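Local coordinates for protein phosphotransferase ChpT (Brucella abortus, PDB 4QPK) that relays phosphoryl groups as a homodimeric histidine phosphotransferase in the regulatory phosphorelay controlling cell growth, division and survival inside mammalian host cells, at residues B[229-234]-B[238-243]. Sequence-based numbering, arbitrary orientation. Where two conformers were deposited one is given.
Sequences ISIHAT and IVFSAE
Ser230 pairs with Ser241, and His232 with Val239, through two mutual sets of backbone hydrogen bonds that zip strand 229-233 to strand 238-242 as an antiparallel beta hairpin. In the first pair Ser230 N reaches Ser241 O at 2.7 Å and Ser241 N reaches Ser230 O at 3.0 Å. In the second, Val239 N donates to His232 O over 2.9 Å, while His232 N meets Val239 O with an almost straight N-H...O angle of 174°. Between and beyond these rungs lie the non-hydrogen-bonded pairs, where weaker CA-H...O contacts add to the seam, the shortest from Ile229 CA to Ser241 O at 3.3 Å.

Apolar contacts gather on the face carrying Ile229, Ile231, Ala233, Ile238, Phe240 and Ala242. Ile231 runs alongside the Phe240 ring and points the same way: Ile231 CG1 approaches Phe240 CD1 obliquely at 4.1 Å, and Ile231 CG2 lies near Phe240 CE1. Chi1 of -53° sets Ile231 CG1 beside the backbone N and leaves CG2 anti to it, within 4.2 Å of Ile238 CG2, and so Ile231 bridges two residues of the partner strand. Ala233 CB touches Ile238 CG1 at 3.9 Å at the turn end; Ile229 CG1 meets Ala242 CB at the other. Helices 193-199 and 144-160 cover much of this face, while Ile238 rests on Leu189 and Val191.

On the opposite face, Ser230 CB faces Ser241 OG, and Val239 packs on Val181 and Thr183 of strand 178-185.

Strand 238-242 also hydrogen-bonds to strand 178-185, leaving 229-233 as the chain's edge strand in a C-terminal domain that resembles the ATP-binding domain of histidine kinases but lacks regions required to bind ATP. Backbone bonds fix the register, while the apolar face packs on helices and loop and the other keeps a more polar, partly exposed surface.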
ATOM      1  N   ILE B 229      -6.841 -13.263 -20.843  1.00 22.18           N
ATOM      2  CA  ILE B 229      -8.152 -13.179 -20.224  1.00 21.28           C
ATOM      3  C   ILE B 229      -9.244 -13.143 -21.281  1.00 24.61           C
ATOM      4  O   ILE B 229      -9.157 -12.382 -22.249  1.00 27.13           O
ATOM      5  CB  ILE B 229      -8.294 -11.929 -19.327  1.00 25.98           C
ATOM      6  CG1 ILE B 229      -7.252 -11.965 -18.212  1.00 22.95           C
ATOM      7  CG2 ILE B 229      -9.695 -11.859 -18.735  1.00 21.32           C
ATOM      8  CD1 ILE B 229      -7.172 -10.677 -17.395  1.00 26.05           C
ATOM      9  N   SER B 230     -10.260 -13.977 -21.096  1.00 22.13           N
ATOM     10  CA  SER B 230     -11.450 -13.943 -21.945  1.00 26.34           C
ATOM     11  C   SER B 230     -12.662 -13.512 -21.146  1.00 24.21           C
ATOM     12  O   SER B 230     -12.786 -13.817 -19.950  1.00 25.75           O
ATOM     13  CB  SER B 230     -11.706 -15.313 -22.582  1.00 24.90           C
ATOM     14  OG  SER B 230     -10.636 -15.670 -23.444  1.00 31.52           O
ATOM     15  N   ILE B 231     -13.558 -12.795 -21.810  1.00 21.98           N
ATOM     16  CA  ILE B 231     -14.806 -12.368 -21.207  1.00 20.11           C
ATOM     17  C   ILE B 231     -15.954 -13.008 -21.969  1.00 29.72           C
ATOM     18  O   ILE B 231     -16.070 -12.827 -23.177  1.00 27.07           O
ATOM     19  CB  ILE B 231     -14.988 -10.845 -21.246  1.00 25.46           C
ATOM     20  CG1 ILE B 231     -13.774 -10.124 -20.655  1.00 25.55           C
ATOM     21  CG2 ILE B 231     -16.245 -10.453 -20.508  1.00 25.62           C
ATOM     22  CD1 ILE B 231     -13.841  -8.611 -20.811  1.00 27.66           C
ATOM     23  N   HIS B 232     -16.781 -13.769 -21.262  1.00 25.58           N
ATOM     24  CA  HIS B 232     -18.007 -14.325 -21.832  1.00 30.93           C
ATOM     25  C   HIS B 232     -19.233 -13.863 -21.052  1.00 27.62           C
ATOM     26  O   HIS B 232     -19.505 -14.372 -19.968  1.00 28.68           O
ATOM     27  CB  HIS B 232     -17.961 -15.852 -21.866  1.00 33.43           C
ATOM     28  CG  HIS B 232     -19.136 -16.462 -22.568  1.00 36.99           C
ATOM     29  ND1 HIS B 232     -19.971 -15.733 -23.383  1.00 46.06           N
ATOM     30  CD2 HIS B 232     -19.619 -17.726 -22.562  1.00 40.22           C
ATOM     31  CE1 HIS B 232     -20.924 -16.522 -23.856  1.00 35.05           C
ATOM     32  NE2 HIS B 232     -20.728 -17.734 -23.375  1.00 41.13           N
ATOM     33  N   ALA B 233     -19.951 -12.885 -21.601  1.00 27.30           N
ATOM     34  CA  ALA B 233     -21.120 -12.306 -20.944  1.00 28.02           C
ATOM     35  C   ALA B 233     -22.437 -12.749 -21.588  1.00 34.08           C
ATOM     36  O   ALA B 233     -22.626 -12.589 -22.796  1.00 42.39           O
ATOM     37  CB  ALA B 233     -21.028 -10.790 -20.948  1.00 27.45           C
ATOM     38  N   THR B 234     -23.324 -13.330 -20.781  1.00 29.56           N
ATOM     39  CA  THR B 234     -24.675 -13.684 -21.208  1.00 28.81           C
ATOM     40  C   THR B 234     -25.695 -12.972 -20.313  1.00 27.68           C
ATOM     41  O   THR B 234     -25.315 -12.206 -19.419  1.00 30.75           O
ATOM     42  CB  THR B 234     -24.918 -15.202 -21.156  1.00 30.02           C
ATOM     43  OG1 THR B 234     -24.987 -15.643 -19.790  1.00 29.69           O
ATOM     44  CG2 THR B 234     -23.811 -15.949 -21.881  1.00 34.66           C
ATOM     45  N   ILE B 238     -21.707 -13.550 -16.136  1.00 23.48           N
ATOM     46  CA  ILE B 238     -20.479 -13.190 -16.823  1.00 22.13           C
ATOM     47  C   ILE B 238     -19.366 -14.100 -16.326  1.00 23.47           C
ATOM     48  O   ILE B 238     -19.216 -14.317 -15.125  1.00 23.09           O
ATOM     49  CB  ILE B 238     -20.085 -11.717 -16.601  1.00 25.54           C
ATOM     50  CG1 ILE B 238     -21.240 -10.787 -17.010  1.00 28.53           C
ATOM     51  CG2 ILE B 238     -18.803 -11.410 -17.373  1.00 20.72           C
ATOM     52  CD1 ILE B 238     -21.068  -9.317 -16.566  1.00 24.98           C
ATOM     53  N   VAL B 239     -18.616 -14.672 -17.257  1.00 22.29           N
ATOM     54  CA  VAL B 239     -17.468 -15.487 -16.906  1.00 22.23           C
ATOM     55  C   VAL B 239     -16.181 -14.787 -17.322  1.00 27.97           C
ATOM     56  O   VAL B 239     -15.976 -14.476 -18.495  1.00 24.63           O
ATOM     57  CB  VAL B 239     -17.526 -16.876 -17.561  1.00 25.32           C
ATOM     58  CG1 VAL B 239     -16.273 -17.661 -17.256  1.00 23.85           C
ATOM     59  CG2 VAL B 239     -18.765 -17.628 -17.087  1.00 26.33           C
ATOM     60  N   PHE B 240     -15.332 -14.498 -16.343  1.00 19.58           N
ATOM     61  CA  PHE B 240     -13.986 -14.037 -16.641  1.00 19.37           C
ATOM     62  C   PHE B 240     -13.068 -15.232 -16.503  1.00 22.63           C
ATOM     63  O   PHE B 240     -13.005 -15.835 -15.439  1.00 23.08           O
ATOM     64  CB  PHE B 240     -13.560 -12.912 -15.692  1.00 19.44           C
ATOM     65  CG  PHE B 240     -14.451 -11.702 -15.737  1.00 21.70           C
ATOM     66  CD1 PHE B 240     -14.204 -10.680 -16.644  1.00 20.98           C
ATOM     67  CD2 PHE B 240     -15.523 -11.580 -14.870  1.00 23.61           C
ATOM     68  CE1 PHE B 240     -15.017  -9.552 -16.682  1.00 21.43           C
ATOM     69  CE2 PHE B 240     -16.341 -10.463 -14.902  1.00 23.37           C
ATOM     70  CZ  PHE B 240     -16.085  -9.447 -15.816  1.00 21.09           C
ATOM     71  N   SER B 241     -12.377 -15.602 -17.572  1.00 20.63           N
ATOM     72  CA  SER B 241     -11.492 -16.754 -17.501  1.00 23.43           C
ATOM     73  C   SER B 241     -10.115 -16.408 -18.026  1.00 24.57           C
ATOM     74  O   SER B 241      -9.959 -15.505 -18.845  1.00 26.48           O
ATOM     75  CB  SER B 241     -12.070 -17.938 -18.284  1.00 26.54           C
ATOM     76  OG  SER B 241     -12.185 -17.613 -19.655  1.00 29.07           O
ATOM     77  N   ALA B 242      -9.110 -17.111 -17.531  1.00 21.05           N
ATOM     78  CA  ALA B 242      -7.748 -16.887 -17.986  1.00 21.02           C
ATOM     79  C   ALA B 242      -7.007 -18.201 -18.124  1.00 23.19           C
ATOM     80  O   ALA B 242      -7.193 -19.111 -17.317  1.00 21.49           O
ATOM     81  CB  ALA B 242      -7.000 -15.952 -17.017  1.00 21.85           C
ATOM     82  N   GLU B 243      -6.152 -18.281 -19.138  0.51 23.01           N
ATOM     83  CA  GLU B 243      -5.349 -19.467 -19.398  0.51 24.74           C
ATOM     84  C   GLU B 243      -4.266 -19.101 -20.402  0.51 22.62           C
ATOM     85  O   GLU B 243      -4.334 -18.040 -21.023  0.51 18.04           O
ATOM     86  CB  GLU B 243      -6.206 -20.618 -19.933  0.51 28.78           C
ATOM     87  CG  GLU B 243      -6.838 -20.328 -21.278  0.51 32.11           C
ATOM     88  CD  GLU B 243      -7.465 -21.559 -21.904  0.51 38.75           C
ATOM     89  OE1 GLU B 243      -7.436 -22.641 -21.270  0.51 36.56           O
ATOM     90  OE2 GLU B 243      -7.981 -21.443 -23.035  0.51 43.01           O
TER